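Local coordinates for protein BfpC (PDB 3VHJ) that acts in type IV pilus biogenesis as an essential membrane protein, represented here by its N-terminal cytoplasmic domain, at residues F89-D92 with W96-I99; G7-G12 with Y16-L21; H126-Y131 with V142-S147; Y47-I50 with G55-F58; W133-S138 with E146-S151. The protein carries 1 engineered substitution. All blocks are in the same frame, centred on the assembly; numbering follows the deposited sequence.

Contact 1: F89-D92 with W96-I99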
# COMPACT_ATOMS: atom_id res chain seq x y z
N PHE A 89 -5.51 -1.29 9.63
CA PHE A 89 -5.93 -2.69 9.63
C PHE A 89 -4.91 -3.65 10.22
O PHE A 89 -3.72 -3.53 9.95
CB PHE A 89 -6.18 -3.18 8.20
CG PHE A 89 -7.22 -2.41 7.44
CD1 PHE A 89 -8.56 -2.74 7.54
CD2 PHE A 89 -6.84 -1.40 6.56
CE1 PHE A 89 -9.51 -2.10 6.75
CE2 PHE A 89 -7.78 -0.75 5.77
CZ PHE A 89 -9.12 -1.10 5.87
N PRO A 90 -5.37 -4.63 11.00
CA PRO A 90 -4.45 -5.61 11.58
C PRO A 90 -4.35 -6.73 10.55
O PRO A 90 -5.37 -7.16 10.02
CB PRO A 90 -5.18 -6.11 12.83
CG PRO A 90 -6.42 -5.22 12.95
CD PRO A 90 -6.72 -4.77 11.57
N ALA A 91 -3.14 -7.18 10.23
CA ALA A 91 -2.98 -8.29 9.29
C ALA A 91 -3.06 -9.54 10.17
O ALA A 91 -3.18 -9.43 11.39
CB ALA A 91 -1.63 -8.22 8.58
N ASP A 92 -2.98 -10.72 9.57
CA ASP A 92 -3.08 -11.95 10.35
C ASP A 92 -1.77 -12.39 11.00
O ASP A 92 -1.77 -13.29 11.84
CB ASP A 92 -3.59 -13.11 9.48
CG ASP A 92 -5.00 -12.89 9.00
OD1 ASP A 92 -5.69 -12.02 9.55
OD2 ASP A 92 -5.43 -13.62 8.07
N TRP A 96 0.55 -4.54 11.57
CA TRP A 96 -0.49 -3.54 11.41
C TRP A 96 -0.26 -2.78 10.12
O TRP A 96 0.87 -2.41 9.81
CB TRP A 96 -0.50 -2.57 12.59
CG TRP A 96 -1.10 -3.21 13.80
CD1 TRP A 96 -0.47 -4.02 14.71
CD2 TRP A 96 -2.48 -3.18 14.17
NE1 TRP A 96 -1.38 -4.49 15.62
CE2 TRP A 96 -2.62 -3.99 15.32
CE3 TRP A 96 -3.62 -2.54 13.65
CZ2 TRP A 96 -3.85 -4.19 15.95
CZ3 TRP A 96 -4.84 -2.73 14.28
CH2 TRP A 96 -4.95 -3.55 15.42
N LEU A 97 -1.33 -2.56 9.38
CA LEU A 97 -1.26 -1.87 8.10
C LEU A 97 -2.03 -0.55 8.09
O LEU A 97 -3.11 -0.46 8.66
CB LEU A 97 -1.84 -2.78 7.00
CG LEU A 97 -1.31 -4.21 6.94
CD1 LEU A 97 -2.10 -4.98 5.88
CD2 LEU A 97 0.18 -4.22 6.63
N VAL A 98 -1.45 0.46 7.46
CA VAL A 98 -2.12 1.75 7.32
C VAL A 98 -2.04 2.05 5.82
O VAL A 98 -0.96 2.17 5.27
CB VAL A 98 -1.41 2.87 8.10
CG1 VAL A 98 -2.15 4.20 7.87
CG2 VAL A 98 -1.41 2.53 9.59
N ILE A 99 -3.20 2.14 5.18
CA ILE A 99 -3.25 2.37 3.75
C ILE A 99 -4.14 3.55 3.37
O ILE A 99 -4.95 4.01 4.17
CB ILE A 99 -3.75 1.11 3.02
CG1 ILE A 99 -5.21 0.83 3.36
CG2 ILE A 99 -2.91 -0.10 3.45
CD1 ILE A 99 -5.77 -0.39 2.67

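Contact 2: G7-G12 with Y16-L21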
# COMPACT_ATOMS: atom_id res chain seq x y z
N GLY A 7 7.79 -6.15 5.50
CA GLY A 7 7.16 -5.95 4.21
C GLY A 7 6.23 -7.03 3.70
O GLY A 7 5.75 -6.95 2.57
N VAL A 8 5.96 -8.06 4.51
CA VAL A 8 5.08 -9.13 4.06
C VAL A 8 3.90 -9.34 5.00
O VAL A 8 4.08 -9.70 6.16
CB VAL A 8 5.85 -10.46 3.90
CG1 VAL A 8 4.91 -11.55 3.40
CG2 VAL A 8 6.99 -10.27 2.92
N ALA A 9 2.70 -9.12 4.49
CA ALA A 9 1.51 -9.29 5.31
C ALA A 9 0.77 -10.56 4.94
O ALA A 9 0.84 -11.03 3.81
CB ALA A 9 0.59 -8.08 5.15
N VAL A 10 0.07 -11.13 5.92
CA VAL A 10 -0.72 -12.32 5.69
C VAL A 10 -2.18 -11.95 5.91
O VAL A 10 -2.54 -11.36 6.93
CB VAL A 10 -0.38 -13.47 6.68
CG1 VAL A 10 -1.35 -14.64 6.46
CG2 VAL A 10 1.04 -13.93 6.47
N ILE A 11 -3.02 -12.26 4.93
CA ILE A 11 -4.44 -11.99 5.03
C ILE A 11 -5.10 -13.28 4.58
O ILE A 11 -5.13 -13.59 3.39
CB ILE A 11 -4.87 -10.83 4.10
CG1 ILE A 11 -4.11 -9.56 4.49
CG2 ILE A 11 -6.37 -10.59 4.23
CD1 ILE A 11 -4.27 -8.43 3.50
N GLY A 12 -5.60 -14.05 5.54
CA GLY A 12 -6.22 -15.31 5.21
C GLY A 12 -5.15 -16.29 4.76
O GLY A 12 -4.17 -16.51 5.46
N TYR A 16 1.04 -10.94 0.99
CA TYR A 16 1.15 -9.74 0.17
C TYR A 16 2.32 -8.87 0.56
O TYR A 16 2.67 -8.78 1.74
CB TYR A 16 -0.10 -8.88 0.32
CG TYR A 16 -1.39 -9.55 -0.06
CD1 TYR A 16 -1.85 -9.52 -1.37
CD2 TYR A 16 -2.17 -10.19 0.91
CE1 TYR A 16 -3.07 -10.09 -1.71
CE2 TYR A 16 -3.39 -10.77 0.57
CZ TYR A 16 -3.84 -10.72 -0.74
OH TYR A 16 -5.05 -11.26 -1.08
N ALA A 17 2.90 -8.22 -0.43
CA ALA A 17 4.00 -7.30 -0.20
C ALA A 17 3.35 -5.99 0.23
O ALA A 17 2.49 -5.47 -0.47
CB ALA A 17 4.80 -7.09 -1.49
N VAL A 18 3.75 -5.48 1.40
CA VAL A 18 3.22 -4.22 1.90
C VAL A 18 4.39 -3.29 2.23
O VAL A 18 5.55 -3.71 2.22
CB VAL A 18 2.35 -4.42 3.18
CG1 VAL A 18 1.12 -5.26 2.84
CG2 VAL A 18 3.16 -5.12 4.27
N ASN A 19 4.09 -2.03 2.53
CA ASN A 19 5.11 -1.04 2.86
C ASN A 19 6.03 -0.78 1.67
O ASN A 19 7.25 -0.66 1.83
CB ASN A 19 5.95 -1.49 4.06
CG ASN A 19 6.68 -0.33 4.70
OD1 ASN A 19 6.09 0.48 5.40
ND2 ASN A 19 7.99 -0.25 4.46
N LEU A 20 5.46 -0.71 0.48
CA LEU A 20 6.24 -0.43 -0.72
C LEU A 20 6.29 1.08 -0.91
O LEU A 20 5.50 1.81 -0.32
CB LEU A 20 5.56 -1.06 -1.94
CG LEU A 20 5.49 -2.59 -1.96
CD1 LEU A 20 4.30 -3.02 -2.78
CD2 LEU A 20 6.78 -3.15 -2.53
N LEU A 21 7.24 1.55 -1.70
CA LEU A 21 7.36 2.97 -1.99
C LEU A 21 6.59 3.20 -3.28
O LEU A 21 7.01 2.74 -4.33
CB LEU A 21 8.82 3.37 -2.20
CG LEU A 21 9.09 4.83 -2.58
CD1 LEU A 21 8.60 5.76 -1.47
CD2 LEU A 21 10.58 5.02 -2.81
O HOH W 1 -6.73 -12.35 0.91

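Contact 3: H126-Y131 with V142-S147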
# COMPACT_ATOMS: atom_id res chain seq x y z
N HIS A 126 -0.92 11.42 10.08
CA HIS A 126 -0.79 11.67 8.65
C HIS A 126 -1.85 11.14 7.70
O HIS A 126 -1.98 11.63 6.58
CB HIS A 126 0.56 11.14 8.17
CG HIS A 126 1.72 11.60 8.98
ND1 HIS A 126 2.19 12.89 8.94
CD2 HIS A 126 2.51 10.94 9.87
CE1 HIS A 126 3.22 13.01 9.76
NE2 HIS A 126 3.43 11.84 10.34
N VAL A 127 -2.62 10.15 8.13
CA VAL A 127 -3.59 9.55 7.23
C VAL A 127 -5.06 9.90 7.39
O VAL A 127 -5.68 10.43 6.47
CB VAL A 127 -3.46 8.01 7.27
CG1 VAL A 127 -4.39 7.36 6.24
CG2 VAL A 127 -2.01 7.61 7.04
N ALA A 128 -5.62 9.57 8.54
CA ALA A 128 -7.02 9.81 8.82
C ALA A 128 -7.57 11.15 8.34
O ALA A 128 -8.67 11.22 7.80
CB ALA A 128 -7.27 9.67 10.32
N TYR A 129 -6.78 12.20 8.52
CA TYR A 129 -7.23 13.54 8.15
C TYR A 129 -6.36 14.21 7.10
O TYR A 129 -6.43 15.42 6.93
CB TYR A 129 -7.26 14.41 9.40
CG TYR A 129 -7.89 13.70 10.58
CD1 TYR A 129 -9.22 13.30 10.55
CD2 TYR A 129 -7.14 13.40 11.72
CE1 TYR A 129 -9.80 12.61 11.62
CE2 TYR A 129 -7.70 12.72 12.79
CZ TYR A 129 -9.03 12.33 12.73
OH TYR A 129 -9.59 11.64 13.79
N GLY A 130 -5.56 13.43 6.39
CA GLY A 130 -4.69 14.02 5.39
C GLY A 130 -5.28 14.21 4.01
O GLY A 130 -4.67 14.86 3.16
N TYR A 131 -6.46 13.65 3.78
CA TYR A 131 -7.12 13.72 2.49
C TYR A 131 -8.62 13.47 2.71
O TYR A 131 -8.99 12.78 3.66
CB TYR A 131 -6.50 12.67 1.56
CG TYR A 131 -7.05 12.62 0.16
CD1 TYR A 131 -8.21 11.91 -0.14
CD2 TYR A 131 -6.39 13.27 -0.89
CE1 TYR A 131 -8.71 11.85 -1.44
CE2 TYR A 131 -6.88 13.21 -2.19
CZ TYR A 131 -8.04 12.50 -2.46
OH TYR A 131 -8.53 12.45 -3.74
N VAL A 142 -10.51 2.12 18.08
CA VAL A 142 -9.87 3.30 17.51
C VAL A 142 -10.94 4.35 17.23
O VAL A 142 -10.72 5.54 17.41
CB VAL A 142 -9.12 2.96 16.20
CG1 VAL A 142 -8.49 4.22 15.62
CG2 VAL A 142 -8.04 1.93 16.48
N GLY A 143 -12.11 3.88 16.78
CA GLY A 143 -13.23 4.77 16.54
C GLY A 143 -13.20 5.79 15.41
O GLY A 143 -13.96 6.76 15.45
N VAL A 144 -12.36 5.59 14.40
CA VAL A 144 -12.33 6.52 13.28
C VAL A 144 -12.88 5.79 12.06
O VAL A 144 -12.30 4.81 11.58
CB VAL A 144 -10.89 7.01 12.98
CG1 VAL A 144 -10.92 8.02 11.84
CG2 VAL A 144 -10.29 7.63 14.23
N GLY A 145 -14.01 6.26 11.55
CA GLY A 145 -14.61 5.60 10.40
C GLY A 145 -15.23 4.29 10.84
O GLY A 145 -15.54 4.12 12.02
N GLU A 146 -15.38 3.35 9.92
CA GLU A 146 -15.99 2.06 10.26
C GLU A 146 -14.99 0.96 10.56
O GLU A 146 -13.89 0.93 10.02
CB GLU A 146 -16.91 1.61 9.13
CG GLU A 146 -18.10 2.52 8.89
CD GLU A 146 -17.69 3.90 8.41
OE1 GLU A 146 -16.89 3.98 7.45
OE2 GLU A 146 -18.18 4.91 8.98
N SER A 147 -15.40 0.04 11.44
CA SER A 147 -14.56 -1.08 11.82
C SER A 147 -14.72 -2.22 10.82
O SER A 147 -15.69 -2.97 10.86
CB SER A 147 -14.94 -1.57 13.22
OG SER A 147 -14.11 -2.65 13.63

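Contact 4: Y47-I50 with G55-F58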
# COMPACT_ATOMS: atom_id res chain seq x y z
N TYR A 47 10.13 -4.01 -8.43
CA TYR A 47 9.12 -3.04 -8.81
C TYR A 47 7.85 -3.68 -9.37
O TYR A 47 7.79 -4.87 -9.64
CB TYR A 47 9.67 -2.09 -9.86
CG TYR A 47 9.89 -2.78 -11.19
CD1 TYR A 47 11.05 -3.51 -11.44
CD2 TYR A 47 8.90 -2.77 -12.17
CE1 TYR A 47 11.23 -4.20 -12.64
CE2 TYR A 47 9.06 -3.45 -13.37
CZ TYR A 47 10.22 -4.16 -13.60
OH TYR A 47 10.37 -4.86 -14.78
N SER A 48 6.85 -2.84 -9.57
CA SER A 48 5.60 -3.27 -10.15
C SER A 48 4.92 -2.02 -10.68
O SER A 48 4.91 -0.98 -10.02
CB SER A 48 4.71 -3.93 -9.10
OG SER A 48 3.48 -4.31 -9.68
N VAL A 49 4.39 -2.10 -11.89
CA VAL A 49 3.70 -0.97 -12.47
C VAL A 49 2.24 -1.38 -12.51
O VAL A 49 1.91 -2.47 -12.96
CB VAL A 49 4.18 -0.67 -13.90
CG1 VAL A 49 3.36 0.46 -14.51
CG2 VAL A 49 5.66 -0.29 -13.88
N ILE A 50 1.36 -0.51 -12.02
CA ILE A 50 -0.05 -0.83 -12.05
C ILE A 50 -0.79 0.27 -12.78
O ILE A 50 -0.46 1.45 -12.65
CB ILE A 50 -0.64 -1.01 -10.63
CG1 ILE A 50 -0.69 0.32 -9.90
CG2 ILE A 50 0.22 -2.00 -9.85
CD1 ILE A 50 -1.42 0.24 -8.57
N GLY A 55 -4.62 6.97 -14.84
CA GLY A 55 -3.21 6.89 -15.15
C GLY A 55 -2.48 5.77 -14.45
O GLY A 55 -3.08 4.95 -13.74
N GLU A 56 -1.17 5.72 -14.63
CA GLU A 56 -0.37 4.68 -14.02
C GLU A 56 0.45 5.12 -12.83
O GLU A 56 0.60 6.31 -12.56
CB GLU A 56 0.55 4.07 -15.08
CG GLU A 56 -0.21 3.37 -16.18
CD GLU A 56 0.71 2.69 -17.15
OE1 GLU A 56 1.12 3.33 -18.14
OE2 GLU A 56 1.03 1.51 -16.91
N GLN A 57 0.96 4.13 -12.11
CA GLN A 57 1.79 4.37 -10.94
C GLN A 57 2.65 3.13 -10.73
O GLN A 57 2.44 2.09 -11.37
CB GLN A 57 0.92 4.65 -9.71
CG GLN A 57 0.10 3.48 -9.21
CD GLN A 57 -0.90 3.90 -8.15
OE1 GLN A 57 -0.54 4.50 -7.15
NE2 GLN A 57 -2.17 3.58 -8.37
N PHE A 58 3.61 3.23 -9.83
CA PHE A 58 4.50 2.11 -9.59
C PHE A 58 4.86 1.95 -8.13
O PHE A 58 4.72 2.87 -7.33
CB PHE A 58 5.77 2.32 -10.41
CG PHE A 58 6.37 3.68 -10.22
CD1 PHE A 58 7.15 3.97 -9.11
CD2 PHE A 58 6.10 4.70 -11.14
CE1 PHE A 58 7.66 5.26 -8.91
CE2 PHE A 58 6.61 5.98 -10.95
CZ PHE A 58 7.39 6.26 -9.84
O HOH W 2 -2.24 3.35 -11.46

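Contact 5: W133-S138 with E146-S151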
# COMPACT_ATOMS: atom_id res chain seq x y z
N TRP A 133 -11.03 11.44 2.35
CA TRP A 133 -11.39 10.06 1.99
C TRP A 133 -12.90 9.83 1.96
O TRP A 133 -13.62 10.31 2.83
CB TRP A 133 -10.78 9.05 2.98
CG TRP A 133 -9.37 9.36 3.43
CD1 TRP A 133 -9.00 9.87 4.64
CD2 TRP A 133 -8.16 9.17 2.69
NE1 TRP A 133 -7.63 10.02 4.70
CE2 TRP A 133 -7.09 9.59 3.51
CE3 TRP A 133 -7.87 8.69 1.40
CZ2 TRP A 133 -5.76 9.55 3.10
CZ3 TRP A 133 -6.54 8.64 0.99
CH2 TRP A 133 -5.50 9.07 1.83
N ASP A 134 -13.36 9.08 0.97
CA ASP A 134 -14.78 8.77 0.89
C ASP A 134 -15.11 7.80 2.03
O ASP A 134 -16.17 7.89 2.65
CB ASP A 134 -15.13 8.14 -0.46
CG ASP A 134 -15.13 9.15 -1.59
OD1 ASP A 134 -15.64 10.27 -1.38
OD2 ASP A 134 -14.65 8.82 -2.70
N ARG A 135 -14.18 6.88 2.30
CA ARG A 135 -14.35 5.90 3.37
C ARG A 135 -13.09 5.80 4.23
O ARG A 135 -11.98 5.89 3.72
CB ARG A 135 -14.66 4.51 2.80
CG ARG A 135 -16.00 4.38 2.09
CD ARG A 135 -17.18 4.80 2.99
NE ARG A 135 -17.28 4.04 4.23
CZ ARG A 135 -17.68 2.77 4.32
NH1 ARG A 135 -18.01 2.10 3.22
NH2 ARG A 135 -17.76 2.18 5.50
N THR A 136 -13.29 5.62 5.53
CA THR A 136 -12.19 5.48 6.48
C THR A 136 -12.50 4.28 7.38
O THR A 136 -13.62 4.16 7.90
CB THR A 136 -12.03 6.73 7.37
OG1 THR A 136 -11.67 7.86 6.56
CG2 THR A 136 -10.93 6.50 8.40
N TYR A 137 -11.51 3.42 7.57
CA TYR A 137 -11.66 2.22 8.39
C TYR A 137 -10.63 2.15 9.50
O TYR A 137 -9.48 2.58 9.34
CB TYR A 137 -11.51 0.97 7.52
CG TYR A 137 -12.39 0.96 6.30
CD1 TYR A 137 -13.75 0.67 6.40
CD2 TYR A 137 -11.86 1.26 5.04
CE1 TYR A 137 -14.56 0.67 5.28
CE2 TYR A 137 -12.67 1.27 3.91
CZ TYR A 137 -14.02 0.97 4.04
OH TYR A 137 -14.84 0.98 2.93
N SER A 138 -11.03 1.58 10.64
CA SER A 138 -10.14 1.41 11.78
C SER A 138 -10.85 0.51 12.79
O SER A 138 -12.07 0.38 12.76
CB SER A 138 -9.80 2.75 12.43
OG SER A 138 -10.91 3.28 13.14
N GLU A 146 -15.38 3.35 9.92
CA GLU A 146 -15.99 2.06 10.26
C GLU A 146 -14.99 0.96 10.56
O GLU A 146 -13.89 0.93 10.02
CB GLU A 146 -16.91 1.61 9.13
CG GLU A 146 -18.10 2.52 8.89
CD GLU A 146 -17.69 3.90 8.41
OE1 GLU A 146 -16.89 3.98 7.45
OE2 GLU A 146 -18.18 4.91 8.98
N SER A 147 -15.40 0.04 11.44
CA SER A 147 -14.56 -1.08 11.82
C SER A 147 -14.72 -2.22 10.82
O SER A 147 -15.69 -2.97 10.86
CB SER A 147 -14.94 -1.57 13.22
OG SER A 147 -14.11 -2.65 13.63
N ARG A 148 -13.77 -2.34 9.91
CA ARG A 148 -13.81 -3.38 8.89
C ARG A 148 -12.43 -4.02 8.78
O ARG A 148 -11.42 -3.36 9.02
CB ARG A 148 -14.23 -2.79 7.54
CG ARG A 148 -15.34 -3.57 6.84
CD ARG A 148 -16.63 -3.55 7.66
NE ARG A 148 -17.34 -2.28 7.56
CZ ARG A 148 -18.22 -1.83 8.45
NH1 ARG A 148 -18.50 -2.55 9.53
NH2 ARG A 148 -18.83 -0.67 8.26
N SER A 149 -12.39 -5.29 8.41
CA SER A 149 -11.13 -6.01 8.25
C SER A 149 -10.69 -5.91 6.80
O SER A 149 -11.52 -5.72 5.91
CB SER A 149 -11.31 -7.49 8.61
OG SER A 149 -11.76 -7.65 9.94
N ILE A 150 -9.39 -6.04 6.55
CA ILE A 150 -8.87 -5.99 5.19
C ILE A 150 -9.59 -7.06 4.37
O ILE A 150 -9.94 -6.83 3.22
CB ILE A 150 -7.35 -6.31 5.12
CG1 ILE A 150 -6.52 -5.09 5.52
CG2 ILE A 150 -6.98 -6.73 3.70
CD1 ILE A 150 -6.45 -4.01 4.46
N SER A 151 -9.79 -8.22 4.99
CA SER A 151 -10.45 -9.35 4.34
C SER A 151 -11.87 -9.01 3.88
O SER A 151 -12.45 -9.73 3.08
CB SER A 151 -10.49 -10.56 5.28
OG SER A 151 -11.31 -10.31 6.41
O HOH W 3 -16.09 6.17 6.36

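Contact 1: F89-D92 with W96-I99
Pro-90 lies over one face of the Trp-96 indole: its CB stands 3.7 Å from the centroid of the six-membered ring and 13° off the normal, which meets the criterion for a CH-pi contact. CG of the same proline leans to the rim, with CG to Trp-96 CZ3 at 3.2 Å, a tight fit. The indole gets there because Trp-96 CG is anti to its carbonyl carbon (chi1 -75°), which swings the ring back across the neighbouring strand. At the next pair of residues, Phe-89 and Leu-97 exchange two backbone bonds, Phe-89 N to Leu-97 O at 2.7 Å and Leu-97 N to Phe-89 O at 2.6 Å. On the sheet face of Phe-89 and Leu-97, the phenyl ring crosses Ile-99 at about a right angle, with Phe-89 CE2 to Ile-99 CD1 at 3.7 Å. On that same face Ile-150 and Leu-153 pack against Phe-89. Shortening Trp-96 to an alanine is likely to leave the Pro-90 ring without its aromatic platform and open a gap toward helix 116-127, since Lys-116 and Ala-119 also touch the indole. Antiparallel pairing of consecutive strands, 85-90 and 96-101, joined by a short turn, makes this a beta hairpin.

Contact 2: G7-G12 with Y16-L21
Ile-11 meets the CD2 and CE2 atoms of the Tyr-16 ring, the two side chains crossing at about a right angle. Ile-11 CD1 approaches Tyr-16 CD2 to 3.8 Å, and Ile-11 CB is as close to CE2. At the hydroxyl edge, in the ring plane, a water sits 2.8 Å from Tyr-16 OH; it donates a longer bond of 3.2 Å to Ile-11 O. Tyr-16 CG is anti to the carbonyl carbon (chi1 -59°), directing the ring down the side of the hairpin where Leu-74 and Ala-77 of helix 74-77 also touch it. The backbones are joined by a reciprocal pair between Ala-9 and Tyr-16, with Ala-9 N to Tyr-16 O at 2.8 Å. A third bond, Val-18 N to Gly-7 O at 2.7 Å, is nearly straight at hydrogen, yet its donor stands 43° out of the Gly-7 carbonyl plane, a sign that the chain is leaving regular strand geometry at this end. Val-18 CG1 packs 3.7 Å from Ala-9 CB. The chemistry is therefore divided: main-chain bonds fix the register of the two strands, apolar contacts of Ala-9, Ile-11, Tyr-16 and Val-18 pack beside them, and the Tyr-16 hydroxyl reaches the opposite strand through a water.

Contact 3: H126-Y131 with V142-S147
Ala-128 and Tyr-129 meet a single residue of segment 142-147, Val-144. Before them in the chain, Val-127 anchors the turn: its carbonyl O accepts Gly-130 N at 3.0 Å and also takes the indole NE1 of Trp-133. Ala-128 comes next and points its methyl toward the loop, where Ala-128 CB lies 4.3 Å from Val-144 CG1. The same methyl stands 3.8 Å above the ring plane of Tyr-129, over its centre, so one small group fills the space between an aromatic face and a valine branch. In fold terms the contact joins the C-terminal part of helix 116-127 to the loop following strand 135-137. That helix packs on a sheet whose antiparallel strands 85-90, 96-101 and 107-113, with strand 135-137 parallel to the first, give the order 3-2-1-4, consistent with a subdomain of the actin-like and RNase H-like type. Tyr-129 follows, and its CG, anti to the carbonyl carbon (chi1 -45°), carries the phenol outward until Tyr-129 OH is 4.1 Å from Val-144 CG2. The two valine methyls thus have separate partners, CG1 the alanine and CG2 the hydroxyl end, while Phe-123 and Phe-124 of the helix touch the valine as well. No hydrogen bond crosses, and only 83 Å² is buried. A CB at Gly-130 would come to 2.5 Å from His-126 O, which leaves little room for anything but glycine in the turn.

Contact 4: Y47-I50 with G55-F58
Ile-50 and Gln-57 form the hydrogen-bonded pair of a beta hairpin, strands 46-52 and 55-60, whose local segments run antiparallel at 166°. Ile-50 N donates to Gln-57 O at 2.9 Å from a position tilted 21° out of the carbonyl plane, and Gln-57 N returns a bond to Ile-50 O. A water bridges the end of the pair: it donates to Ile-50 O and to Gly-55 O and accepts from Gln-57 NE2 at 3.1 Å. The amide of Gln-57 is also fixed from outside the hairpin, OE1 taking Val-107 N and NE2 giving to Gly-105 O, so both of its polar atoms are satisfied and its rotation is set. Beside it, the aliphatic part of the glutamine runs across Ile-50. Both residues place their gamma carbon between backbone N and carbonyl carbon (Ile-50 chi1 70°), which brings the two chains together, with Ile-50 CG1 to Gln-57 CG at 3.3 Å. Ile-50 CD1 then lies 3.4 Å from Gln-57 NE2. On the opposite face are Val-49 and Phe-58, a non-hydrogen-bonded pair with Val-49 CG2 to Phe-58 CB at 4.3 Å; helix 31-42 covers this side through Leu-35 and Ala-34. At the margin, Val-49 CG1 lies 3.5 Å from the carboxylate oxygen OE2 of Glu-56.

Contact 5: W133-S138 with E146-S151
Glu-146 dominates the contact, with 90 Å² buried, and it is held by both main chain and side chain. Its N donates to Thr-136 O at 2.8 Å, in the carbonyl plane, and its O accepts Ser-138 N at 3.0 Å, the donor standing above that carbonyl plane. Glu-146 CG is anti to the carbonyl carbon and the chain bends at chi2 (65°), turning the carboxylate back to Arg-135. There it forms a salt bridge: Arg-135 grips side-on with NE and NH2, both aimed at the one atom OE1; NH2 to Glu-146 OE1 is the shorter bond at 2.8 Å. Both nitrogens come from the same face of the carboxylate, whose plane is turned 48° from the guanidinium. A water donates to Glu-146 OE1 at 2.6 Å and accepts from Arg-135 NE and Thr-136 N, tying the bridge to the strand backbone. Replacing Glu-146 with a glutamine would probably leave Arg-135 without its countercharge and the closeness of its NH2 to Arg-148 NH2 (4.1 Å) uncompensated. In Tyr-137, next in buried area, the ring edge receives Glu-146 O, and CD1 meets Arg-148 CB at 3.7 Å; at the far end Tyr-137 OH lies 3.4 Å above the guanidinium plane of Arg-135, offset toward the rim. The Ser-138 hydroxyl OG bonds to Val-144 O. A single bridge between Tyr-137 and Glu-146 lays the loop along strand 135-137, whose other edge bonds to strand 85-90 through Cys-86 and Leu-88, while Phe-123 of helix 116-127 touches Thr-136 and Ser-138.

In the fold
Contacts 1, 2 and 4 are hairpins, with main-chain bonds setting the register and apolar groups filling in; contacts 2 and 4 are buried, contact 1 partly so. Contacts 3 and 5 lie farther out, about 16 and 14 Å from the chain centre to their own centres, and share the loop residues Glu-146 and Ser-147. There the chemistry splits, contact 3 being thin and without hydrogen bonds, contact 5 carrying the salt bridge. Contacts 1 and 5 draw on neighbouring strands of one sheet, and Phe-89 packs on Tyr-137 and Ile-150. Asp-92 ties contact 1 to contact 2 at Gly-12. Contact 4 belongs to a separate sheet, its centre about 22 Å from that of contact 1.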